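Local coordinates for protein iodotyrosine deiodinase (Thermotoga neapolitana, PDB 6Q1L) that uses FMN to catalyse the reductive removal of halide from halotyrosines such as 3-iodo-L-tyrosine and 3,5-diiodo-L-tyrosine, at residues K9-V14 against L133-Y138; V63-E68 against F88-P93. All coordinates share one frame; numbering follows the deposited sequence. Where two conformers were deposited one is given.

Interaction 1: K9-V14 against L133-Y138; sequences KKRKTV and LGSVPY. With FMN (flavin mononucleotide), chain C; IYR (3-iodo-tyrosine), chain D.
The guanidinium group of R11 meets the side chain of S135 edge on. In one of the two deposited conformers of S135, NH2 of R11 donates a hydrogen bond of 3.0 Å to OG of S135. OG lies only 9° out of the guanidinium plane. The R11 chain is extended from CG to NE, and CG stands opposite the backbone N (chi1 167°). This carries the group from the end of helix 4-10 across to S135. Water 1 also lies in the guanidinium plane. It accepts a hydrogen bond of 2.7 Å from NE of R11 and is hydrogen-bonded to OG of S135 as well. With S135 in this conformer, the rotation of the flat group is probably restrained at two of its nitrogens. The backbones are tied by one direct bond, from N of V14 to O of S135 at 2.9 Å. N of S135 donates to water 2, which sits beside O of K12.

Both segments belong to the FMN site of the nitroreductase fold, and R11 to V14 are among the residues that bind FMN. N of T13 points almost straight at the phosphate, giving a 3.0 Å hydrogen bond to FMN O1P at 173°. The T13 side chain turns its methyl toward V136. CG2 of T13 and CG2 of V136 approach to 3.3 Å, tighter than usual carbon contact, with the two side chains slanted across each other. The same V136 methyl lies 3.5 Å from FMN N1. V14 packs CG2 on CA of G134 at 3.6 Å, where glycine has no side chain in the way. Further along, the ring of P137 lies against the dimethylbenzene part of the flavin, with CG of P137 3.8 Å from FMN C9. R11 also packs on L125 of helix 113-130 and on Y123 of the second subunit.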
ATOM      1  N   LYS A   9      11.339  10.965   0.837  1.00 16.17           N
ATOM      2  CA  LYS A   9      12.179  11.246   1.997  1.00 15.46           C
ATOM      3  C   LYS A   9      11.598  12.386   2.816  1.00 13.79           C
ATOM      4  O   LYS A   9      11.586  12.329   4.058  1.00 18.27           O
ATOM      5  CB  LYS A   9      13.600  11.590   1.559  1.00 20.52           C
ATOM      6  CG  LYS A   9      14.481  11.952   2.745  1.00 25.83           C
ATOM      7  CD  LYS A   9      15.952  11.785   2.437  1.00 40.76           C
ATOM      8  CE  LYS A   9      16.801  12.151   3.660  1.00 48.48           C
ATOM      9  NZ  LYS A   9      16.428  11.373   4.889  1.00 36.83           N
ATOM     10  N   LYS A  10      11.117  13.420   2.127  1.00 16.81           N
ATOM     11  CA  LYS A  10      10.567  14.611   2.768  1.00 19.87           C
ATOM     12  C   LYS A  10       9.272  14.308   3.494  1.00 18.11           C
ATOM     13  O   LYS A  10       8.992  14.900   4.537  1.00 20.40           O
ATOM     14  CB  LYS A  10      10.339  15.690   1.705  1.00 24.79           C
ATOM     15  CG  LYS A  10       9.952  17.065   2.222  1.00 42.08           C
ATOM     16  CD  LYS A  10      10.236  18.138   1.158  1.00 41.09           C
ATOM     17  CE  LYS A  10       9.657  17.775  -0.223  1.00 38.32           C
ATOM     18  NZ  LYS A  10       8.168  17.928  -0.338  1.00 38.13           N
ATOM     19  N   ARG A  11       8.438  13.430   2.936  1.00 13.41           N
ATOM     20  CA  ARG A  11       7.130  13.234   3.512  1.00 16.12           C
ATOM     21  C   ARG A  11       7.237  12.570   4.873  1.00 17.37           C
ATOM     22  O   ARG A  11       7.977  11.594   5.037  1.00 16.05           O
ATOM     23  CB  ARG A  11       6.234  12.368   2.642  1.00 16.18           C
ATOM     24  CG  ARG A  11       5.098  12.046   3.598  1.00 27.29           C
ATOM     25  CD  ARG A  11       4.323  10.855   3.448  1.00 19.41           C
ATOM     26  NE  ARG A  11       3.122  11.065   4.258  1.00 16.86           N
ATOM     27  CZ  ARG A  11       2.927  10.588   5.475  1.00 12.93           C
ATOM     28  NH1 ARG A  11       3.860   9.869   6.093  1.00 13.64           N
ATOM     29  NH2 ARG A  11       1.794  10.842   6.120  1.00 13.00           N
ATOM     30  N   LYS A  12       6.499  13.101   5.841  1.00 13.44           N
ATOM     31  CA  LYS A  12       6.497  12.632   7.210  1.00 15.38           C
ATOM     32  C   LYS A  12       5.093  12.781   7.767  1.00 16.69           C
ATOM     33  O   LYS A  12       4.253  13.481   7.206  1.00 16.03           O
ATOM     34  CB  LYS A  12       7.491  13.414   8.059  1.00 17.86           C
ATOM     35  CG  LYS A  12       7.135  14.889   8.257  1.00 23.66           C
ATOM     36  CD  LYS A  12       8.231  15.583   9.032  1.00 20.61           C
ATOM     37  CE  LYS A  12       8.016  17.071   9.190  1.00 21.42           C
ATOM     38  NZ  LYS A  12       8.137  17.802   7.909  1.00 30.24           N
ATOM     39  N   THR A  13       4.859  12.161   8.915  1.00 16.72           N
ATOM     40  CA  THR A  13       3.567  12.280   9.571  1.00 13.15           C
ATOM     41  C   THR A  13       3.282  13.739   9.867  1.00 16.80           C
ATOM     42  O   THR A  13       4.169  14.505  10.235  1.00 17.05           O
ATOM     43  CB  THR A  13       3.546  11.498  10.885  1.00 13.85           C
ATOM     44  OG1 THR A  13       4.227  10.266  10.736  1.00 16.15           O
ATOM     45  CG2 THR A  13       2.111  11.209  11.303  1.00 16.83           C
ATOM     46  N   VAL A  14       2.028  14.120   9.725  1.00 12.99           N
ATOM     47  CA  VAL A  14       1.559  15.406  10.192  1.00 13.94           C
ATOM     48  C   VAL A  14       0.400  15.131  11.127  1.00 13.25           C
ATOM     49  O   VAL A  14      -0.626  14.613  10.701  1.00 13.66           O
ATOM     50  CB  VAL A  14       1.140  16.317   9.033  1.00 14.88           C
ATOM     51  CG1 VAL A  14       0.441  17.603   9.541  1.00 18.09           C
ATOM     52  CG2 VAL A  14       2.352  16.641   8.178  1.00 19.97           C
ATOM     53  N   LEU A 133       0.151  19.192   1.395  1.00 15.63           N
ATOM     54  CA  LEU A 133      -0.791  18.815   2.427  1.00 13.02           C
ATOM     55  C   LEU A 133      -0.105  17.787   3.316  1.00 19.54           C
ATOM     56  O   LEU A 133       0.911  17.191   2.951  1.00 21.96           O
ATOM     57  CB  LEU A 133      -2.084  18.271   1.832  1.00 14.14           C
ATOM     58  CG  LEU A 133      -2.848  19.235   0.911  1.00 17.09           C
ATOM     59  CD1 LEU A 133      -4.180  18.721   0.462  1.00 19.38           C
ATOM     60  CD2 LEU A 133      -3.085  20.536   1.638  1.00 21.00           C
ATOM     61  N   GLY A 134      -0.606  17.675   4.539  1.00 15.01           N
ATOM     62  CA  GLY A 134      -0.097  16.701   5.473  1.00 17.35           C
ATOM     63  C   GLY A 134      -1.142  15.663   5.814  1.00 16.32           C
ATOM     64  O   GLY A 134      -2.331  15.892   5.580  1.00 15.31           O
ATOM     65  N   SER A 135      -0.726  14.515   6.344  1.00 12.29           N
ATOM     66  CA  SER A 135      -1.633  13.427   6.681  0.53 15.23           C
ATOM     67  C   SER A 135      -0.996  12.567   7.765  1.00 12.78           C
ATOM     68  O   SER A 135       0.209  12.632   7.999  1.00 14.06           O
ATOM     69  CB  SER A 135      -1.944  12.558   5.450  0.53 15.36           C
ATOM     70  OG  SER A 135      -0.737  12.012   4.923  0.53 13.39           O
ATOM     71  N   VAL A 136      -1.813  11.718   8.378  1.00 13.38           N
ATOM     72  CA  VAL A 136      -1.352  10.623   9.225  1.00 15.16           C
ATOM     73  C   VAL A 136      -2.305   9.457   8.967  1.00 14.74           C
ATOM     74  O   VAL A 136      -3.527   9.649   8.990  1.00 16.54           O
ATOM     75  CB  VAL A 136      -1.315  11.024  10.712  1.00 14.09           C
ATOM     76  CG1 VAL A 136      -2.640  11.631  11.157  1.00 11.83           C
ATOM     77  CG2 VAL A 136      -0.910   9.808  11.534  1.00 14.65           C
ATOM     78  N   PRO A 137      -1.805   8.243   8.729  1.00 13.34           N
ATOM     79  CA  PRO A 137      -2.698   7.087   8.639  1.00 15.31           C
ATOM     80  C   PRO A 137      -3.175   6.691  10.008  1.00 18.02           C
ATOM     81  O   PRO A 137      -2.483   5.977  10.733  1.00 26.22           O
ATOM     82  CB  PRO A 137      -1.817   6.003   8.024  1.00 16.13           C
ATOM     83  CG  PRO A 137      -0.622   6.734   7.470  1.00 17.75           C
ATOM     84  CD  PRO A 137      -0.415   7.838   8.471  1.00 18.29           C
ATOM     85  N   TYR A 138      -4.310   7.200  10.408  1.00 13.60           N
ATOM     86  CA  TYR A 138      -4.801   6.983  11.753  1.00 12.90           C
ATOM     87  C   TYR A 138      -5.649   5.723  11.803  1.00 13.84           C
ATOM     88  O   TYR A 138      -6.592   5.566  11.017  1.00 13.07           O
ATOM     89  CB  TYR A 138      -5.596   8.202  12.219  1.00 14.94           C
ATOM     90  CG  TYR A 138      -6.169   7.929  13.564  1.00 14.87           C
ATOM     91  CD1 TYR A 138      -5.327   7.619  14.648  1.00 15.89           C
ATOM     92  CD2 TYR A 138      -7.517   7.942  13.765  1.00 14.45           C
ATOM     93  CE1 TYR A 138      -5.849   7.334  15.867  1.00 12.02           C
ATOM     94  CE2 TYR A 138      -8.059   7.636  15.000  1.00 18.53           C
ATOM     95  CZ  TYR A 138      -7.217   7.341  16.046  1.00 17.03           C
ATOM     96  OH  TYR A 138      -7.745   7.038  17.278  1.00 17.43           O
TER
HETATM   97  N1  FMN C 301       0.145   7.272  13.645  1.00 12.50           N
HETATM   98  C2  FMN C 301      -0.646   7.561  14.732  1.00 17.38           C
HETATM   99  O2  FMN C 301      -0.430   8.560  15.406  1.00 17.83           O
HETATM  100  N3  FMN C 301      -1.693   6.756  15.060  1.00 13.51           N
HETATM  101  C4  FMN C 301      -2.003   5.641  14.357  1.00 12.81           C
HETATM  102  O4  FMN C 301      -2.966   4.951  14.720  1.00 13.25           O
HETATM  103  C4A FMN C 301      -1.197   5.332  13.279  1.00 12.44           C
HETATM  104  N5  FMN C 301      -1.463   4.209  12.546  1.00 18.00           N
HETATM  105  C5A FMN C 301      -0.703   3.924  11.444  1.00 14.84           C
HETATM  106  C6  FMN C 301      -1.026   2.792  10.691  1.00 13.74           C
HETATM  107  C7  FMN C 301      -0.271   2.476   9.561  1.00 12.00           C
HETATM  108  C7M FMN C 301      -0.628   1.260   8.730  1.00 15.47           C
HETATM  109  C8  FMN C 301       0.811   3.302   9.186  1.00 12.00           C
HETATM  110  C8M FMN C 301       1.643   3.000   7.960  1.00 22.88           C
HETATM  111  C9  FMN C 301       1.123   4.438   9.946  1.00 11.49           C
HETATM  112  C9A FMN C 301       0.372   4.729  11.087  1.00 13.78           C
HETATM  113  N10 FMN C 301       0.670   5.853  11.857  1.00 14.27           N
HETATM  114  C10 FMN C 301      -0.147   6.155  12.931  1.00 14.28           C
HETATM  115  C1' FMN C 301       1.813   6.749  11.543  1.00 10.94           C
HETATM  116  C2' FMN C 301       3.119   6.068  11.994  1.00 11.38           C
HETATM  117  O2' FMN C 301       3.282   6.242  13.390  1.00 11.96           O
HETATM  118  C3' FMN C 301       4.245   6.758  11.220  1.00 13.91           C
HETATM  119  O3' FMN C 301       4.093   6.471   9.832  1.00 13.40           O
HETATM  120  C4' FMN C 301       5.663   6.388  11.664  1.00 12.84           C
HETATM  121  O4' FMN C 301       5.824   6.861  12.985  1.00 13.46           O
HETATM  122  C5' FMN C 301       6.710   7.003  10.758  1.00 11.90           C
HETATM  123  O5' FMN C 301       6.600   8.426  10.723  1.00 11.79           O
HETATM  124  P   FMN C 301       7.586   9.260   9.813  1.00 14.66           P
HETATM  125  O1P FMN C 301       7.153  10.689  10.206  1.00 14.54           O
HETATM  126  O2P FMN C 301       7.348   8.994   8.380  1.00 15.46           O
HETATM  127  O3P FMN C 301       9.003   8.958  10.298  1.00 14.10           O
HETATM  128  N   IYR D 302      -3.635   4.426  17.334  0.80 12.09           N
HETATM  129  CA  IYR D 302      -2.882   4.787  18.518  0.80 16.16           C
HETATM  130  CB  IYR D 302      -1.540   4.031  18.646  0.80 14.20           C
HETATM  131  CC  IYR D 302      -0.622   4.067  17.476  0.80 10.67           C
HETATM  132  CD  IYR D 302      -0.491   2.945  16.677  0.80 15.24           C
HETATM  133  CE  IYR D 302       0.388   2.940  15.602  0.80 11.91           C
HETATM  134  IE  IYR D 302       0.428   1.276  14.476  0.80 19.94           I
HETATM  135  CF  IYR D 302       1.161   4.040  15.320  0.80 10.04           C
HETATM  136  OF  IYR D 302       2.034   4.104  14.297  0.80 14.01           O
HETATM  137  CG  IYR D 302       1.055   5.182  16.120  0.80 11.76           C
HETATM  138  CH  IYR D 302       0.174   5.184  17.201  0.80 12.05           C
HETATM  139  C   IYR D 302      -2.595   6.262  18.552  0.80 15.01           C
HETATM  140  O   IYR D 302      -2.085   6.898  19.492  0.80 17.54           O
HETATM  141  OXT IYR D 302      -2.889   6.959  17.445  0.80 14.00           O
HETATM  142  O   HOH W   1       1.236  12.595   2.974  1.00 14.99           O
HETATM  143  O   HOH W   2       1.980  13.942   5.794  1.00 15.63           O

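Interaction 2: V63-E68 against F88-P93. With IYR (3-iodo-tyrosine), chain D.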
ATOM      1  N   VAL A  63     -15.388   9.022  19.666  1.00 13.67           N
ATOM      2  CA  VAL A  63     -15.433   7.561  19.607  1.00 16.35           C
ATOM      3  C   VAL A  63     -14.024   6.992  19.515  1.00 24.27           C
ATOM      4  O   VAL A  63     -13.698   5.999  20.179  1.00 19.76           O
ATOM      5  CB  VAL A  63     -16.334   7.111  18.445  1.00 18.09           C
ATOM      6  CG1 VAL A  63     -16.127   5.664  18.121  1.00 33.21           C
ATOM      7  CG2 VAL A  63     -17.771   7.355  18.828  1.00 25.38           C
ATOM      8  N   CYS A  64     -13.157   7.629  18.727  1.00 20.14           N
ATOM      9  CA  CYS A  64     -11.779   7.152  18.627  1.00 15.45           C
ATOM     10  C   CYS A  64     -11.023   7.349  19.926  1.00 16.97           C
ATOM     11  O   CYS A  64     -10.283   6.458  20.347  1.00 18.55           O
ATOM     12  CB  CYS A  64     -11.051   7.859  17.495  1.00 13.23           C
ATOM     13  SG  CYS A  64     -11.686   7.311  15.921  1.00 17.48           S
ATOM     14  N   GLU A  65     -11.178   8.520  20.554  1.00 15.85           N
ATOM     15  CA  GLU A  65     -10.482   8.794  21.809  1.00 15.87           C
ATOM     16  C   GLU A  65     -10.911   7.825  22.903  1.00 20.19           C
ATOM     17  O   GLU A  65     -10.068   7.302  23.639  1.00 20.08           O
ATOM     18  CB  GLU A  65     -10.740  10.237  22.234  1.00 17.59           C
ATOM     19  CG  GLU A  65      -9.966  11.232  21.442  1.00 18.98           C
ATOM     20  CD  GLU A  65     -10.199  12.618  21.922  1.00 21.48           C
ATOM     21  OE1 GLU A  65     -11.172  12.828  22.684  1.00 22.87           O
ATOM     22  OE2 GLU A  65      -9.406  13.499  21.556  1.00 23.83           O
ATOM     23  N   ARG A  66     -12.209   7.547  23.018  1.00 20.50           N
ATOM     24  CA  ARG A  66     -12.652   6.552  23.990  1.00 22.02           C
ATOM     25  C   ARG A  66     -11.938   5.222  23.783  1.00 18.25           C
ATOM     26  O   ARG A  66     -11.454   4.588  24.737  1.00 20.23           O
ATOM     27  CB  ARG A  66     -14.165   6.342  23.868  1.00 20.47           C
ATOM     28  CG  ARG A  66     -14.664   5.110  24.614  1.00 33.97           C
ATOM     29  CD  ARG A  66     -14.427   5.256  26.094  1.00 36.50           C
ATOM     30  NE  ARG A  66     -13.211   4.592  26.562  1.00 42.54           N
ATOM     31  CZ  ARG A  66     -12.730   4.709  27.797  1.00 32.54           C
ATOM     32  NH1 ARG A  66     -13.360   5.468  28.683  1.00 40.28           N
ATOM     33  NH2 ARG A  66     -11.621   4.076  28.148  1.00 44.05           N
ATOM     34  N   SER A  67     -11.899   4.770  22.534  1.00 16.81           N
ATOM     35  CA  SER A  67     -11.305   3.484  22.224  1.00 18.63           C
ATOM     36  C   SER A  67      -9.810   3.509  22.473  1.00 20.90           C
ATOM     37  O   SER A  67      -9.260   2.540  23.002  1.00 21.74           O
ATOM     38  CB  SER A  67     -11.632   3.122  20.772  1.00 25.08           C
ATOM     39  OG  SER A  67     -10.998   1.926  20.364  1.00 44.48           O
ATOM     40  N   GLU A  68      -9.157   4.630  22.133  1.00 19.29           N
ATOM     41  CA  GLU A  68      -7.731   4.798  22.398  1.00 16.54           C
ATOM     42  C   GLU A  68      -7.458   4.807  23.892  1.00 17.52           C
ATOM     43  O   GLU A  68      -6.480   4.216  24.364  1.00 18.76           O
ATOM     44  CB  GLU A  68      -7.211   6.097  21.790  1.00 21.23           C
ATOM     45  CG  GLU A  68      -7.216   6.174  20.290  1.00 19.82           C
ATOM     46  CD  GLU A  68      -6.213   5.245  19.658  1.00 22.06           C
ATOM     47  OE1 GLU A  68      -5.636   4.406  20.390  1.00 23.92           O
ATOM     48  OE2 GLU A  68      -5.999   5.373  18.431  1.00 19.42           O
ATOM     49  N   PHE A  88       3.172   9.573  23.109  1.00 21.45           N
ATOM     50  CA  PHE A  88       1.824   9.514  22.573  1.00 18.19           C
ATOM     51  C   PHE A  88       0.797   9.390  23.699  1.00 17.71           C
ATOM     52  O   PHE A  88       1.067   8.828  24.768  1.00 19.95           O
ATOM     53  CB  PHE A  88       1.654   8.305  21.645  1.00 20.45           C
ATOM     54  CG  PHE A  88       2.229   8.469  20.255  1.00 24.38           C
ATOM     55  CD1 PHE A  88       3.581   8.580  20.044  1.00 28.09           C
ATOM     56  CD2 PHE A  88       1.409   8.418  19.150  1.00 27.06           C
ATOM     57  CE1 PHE A  88       4.099   8.681  18.758  1.00 29.57           C
ATOM     58  CE2 PHE A  88       1.934   8.524  17.868  1.00 24.27           C
ATOM     59  CZ  PHE A  88       3.264   8.664  17.680  1.00 20.03           C
ATOM     60  N   THR A  89      -0.405   9.904  23.444  1.00 20.38           N
ATOM     61  CA  THR A  89      -1.518   9.699  24.361  1.00 16.52           C
ATOM     62  C   THR A  89      -2.787   9.399  23.570  1.00 18.40           C
ATOM     63  O   THR A  89      -2.811   9.425  22.328  1.00 21.02           O
ATOM     64  CB  THR A  89      -1.766  10.919  25.243  1.00 26.91           C
ATOM     65  OG1 THR A  89      -2.325  11.959  24.430  1.00 30.97           O
ATOM     66  CG2 THR A  89      -0.466  11.394  25.840  1.00 30.99           C
ATOM     67  N   TRP A  90      -3.873   9.146  24.313  1.00 18.89           N
ATOM     68  CA  TRP A  90      -5.129   8.740  23.691  1.00 14.34           C
ATOM     69  C   TRP A  90      -5.889   9.901  23.099  1.00 14.32           C
ATOM     70  O   TRP A  90      -6.811   9.668  22.314  1.00 20.71           O
ATOM     71  CB  TRP A  90      -6.021   8.014  24.701  1.00 18.92           C
ATOM     72  CG  TRP A  90      -6.271   8.781  25.957  1.00 15.61           C
ATOM     73  CD1 TRP A  90      -5.528   8.730  27.108  1.00 23.07           C
ATOM     74  CD2 TRP A  90      -7.348   9.699  26.220  1.00 15.81           C
ATOM     75  NE1 TRP A  90      -6.065   9.568  28.051  1.00 24.33           N
ATOM     76  CE2 TRP A  90      -7.182  10.172  27.539  1.00 22.29           C
ATOM     77  CE3 TRP A  90      -8.439  10.154  25.475  1.00 18.74           C
ATOM     78  CZ2 TRP A  90      -8.052  11.086  28.114  1.00 25.79           C
ATOM     79  CZ3 TRP A  90      -9.296  11.057  26.046  1.00 21.50           C
ATOM     80  CH2 TRP A  90      -9.106  11.513  27.355  1.00 29.22           C
ATOM     81  N   ARG A  91      -5.550  11.129  23.463  1.00 16.08           N
ATOM     82  CA  ARG A  91      -6.234  12.290  22.921  1.00 17.30           C
ATOM     83  C   ARG A  91      -5.830  12.447  21.469  1.00 22.34           C
ATOM     84  O   ARG A  91      -4.676  12.225  21.108  1.00 21.06           O
ATOM     85  CB  ARG A  91      -5.856  13.534  23.722  1.00 26.53           C
ATOM     86  CG  ARG A  91      -6.198  13.389  25.200  1.00 29.64           C
ATOM     87  CD  ARG A  91      -5.356  14.317  26.070  1.00 27.07           C
ATOM     88  NE  ARG A  91      -5.623  14.081  27.496  1.00 34.88           N
ATOM     89  CZ  ARG A  91      -5.025  13.143  28.226  1.00 35.50           C
ATOM     90  NH1 ARG A  91      -4.113  12.348  27.679  1.00 34.72           N
ATOM     91  NH2 ARG A  91      -5.335  13.001  29.509  1.00 43.09           N
ATOM     92  N   LYS A  92      -6.795  12.795  20.630  1.00 21.20           N
ATOM     93  CA  LYS A  92      -6.590  12.891  19.184  1.00 18.87           C
ATOM     94  C   LYS A  92      -7.153  14.208  18.678  1.00 19.78           C
ATOM     95  O   LYS A  92      -8.113  14.232  17.899  1.00 21.60           O
ATOM     96  CB  LYS A  92      -7.235  11.707  18.465  1.00 23.14           C
ATOM     97  CG  LYS A  92      -6.658  10.349  18.816  1.00 20.85           C
ATOM     98  CD  LYS A  92      -5.124  10.272  18.673  1.00 20.33           C
ATOM     99  CE  LYS A  92      -4.572   9.204  19.582  1.00 20.98           C
ATOM    100  NZ  LYS A  92      -3.091   9.323  19.731  1.00 21.82           N
ATOM    101  N   PRO A  93      -6.534  15.316  19.053  1.00 19.90           N
ATOM    102  CA  PRO A  93      -7.054  16.622  18.622  1.00 27.32           C
ATOM    103  C   PRO A  93      -7.051  16.807  17.117  1.00 23.53           C
ATOM    104  O   PRO A  93      -7.859  17.595  16.608  1.00 25.86           O
ATOM    105  CB  PRO A  93      -6.113  17.624  19.310  1.00 30.07           C
ATOM    106  CG  PRO A  93      -4.898  16.848  19.667  1.00 27.11           C
ATOM    107  CD  PRO A  93      -5.333  15.441  19.901  1.00 20.46           C
TER
HETATM  108  N   IYR D 302      -3.635   4.426  17.334  0.80 12.09           N
HETATM  109  CA  IYR D 302      -2.882   4.787  18.518  0.80 16.16           C
HETATM  110  CB  IYR D 302      -1.540   4.031  18.646  0.80 14.20           C
HETATM  111  CC  IYR D 302      -0.622   4.067  17.476  0.80 10.67           C
HETATM  112  CD  IYR D 302      -0.491   2.945  16.677  0.80 15.24           C
HETATM  113  CE  IYR D 302       0.388   2.940  15.602  0.80 11.91           C
HETATM  114  IE  IYR D 302       0.428   1.276  14.476  0.80 19.94           I
HETATM  115  CF  IYR D 302       1.161   4.040  15.320  0.80 10.04           C
HETATM  116  OF  IYR D 302       2.034   4.104  14.297  0.80 14.01           O
HETATM  117  CG  IYR D 302       1.055   5.182  16.120  0.80 11.76           C
HETATM  118  CH  IYR D 302       0.174   5.184  17.201  0.80 12.05           C
HETATM  119  C   IYR D 302      -2.595   6.262  18.552  0.80 15.01           C
HETATM  120  O   IYR D 302      -2.085   6.898  19.492  0.80 17.54           O
HETATM  121  OXT IYR D 302      -2.889   6.959  17.445  0.80 14.00           O
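The irregular segment 88-93 runs past one turn of helix 54-74, with CA of E65 5.6 Å from CA of R91 and CA of E68 4.9 Å from CA of W90. E65 reaches out to the loop backbone. Its chain is extended beyond CG, and OE2 of E65 accepts a hydrogen bond of 2.9 Å from N of K92. The bond is nearly straight at 174°. It meets OE2 on the anti side of the carboxylate, tilted 19° from its plane. R61, one helical turn earlier, forms a salt bridge to the same oxygen. An alanine in place of E65 would probably leave N of K92 without this acceptor and R61 without this charge partner.

The W90 indole turns its edge to CB of E65, with CE3 of W90 4.0 Å from that atom. The aliphatic CG of R91 lies over one face of that indole, offset toward its rim. CB of W90 packs on CB of E68 at 3.7 Å. These contacts set the loop beside the residues that bind the amino acid end of the halotyrosine in this nitroreductase-family site. The E68 chain bends at chi2 (-69°), which turns the carboxylate toward the ligand. OE2 of E68 accepts a 2.8 Å hydrogen bond from N of the iodotyrosine. The same oxygen also has OH of Y138 as a partner. K92 comes from the loop, its chain crossing that of E68 at about a right angle. NZ of K92 donates to the iodotyrosine O at 2.6 Å. A second bond, from NZ of K92 to O of T89, ties the ammonium group back to its own loop. OH of Y72 in the same chain and N of M41 of the second subunit also hydrogen-bond to the ligand.

In the fold
The centres of the two interactions lie 19 Å apart, yet both reach the bound iodotyrosine. Interaction 1 belongs to the cofactor side of the pocket: it holds phosphate and flavin contacts. Interaction 2 supplies the substrate side, and F88 extends it to the FMN. Y138, at the end of 133-138, joins them. Its OH probably forms a hydrogen bond with OE2 of E68 at 2.7 Å and packs 3.8 Å from CG of K92. The edge of its ring also approaches the ligand, with CE1 of Y138 3.4 Å from OXT of the iodotyrosine. Y138 thus touches the ligand and also backs E68, consistent with holding that carboxylate toward the ligand's amino group.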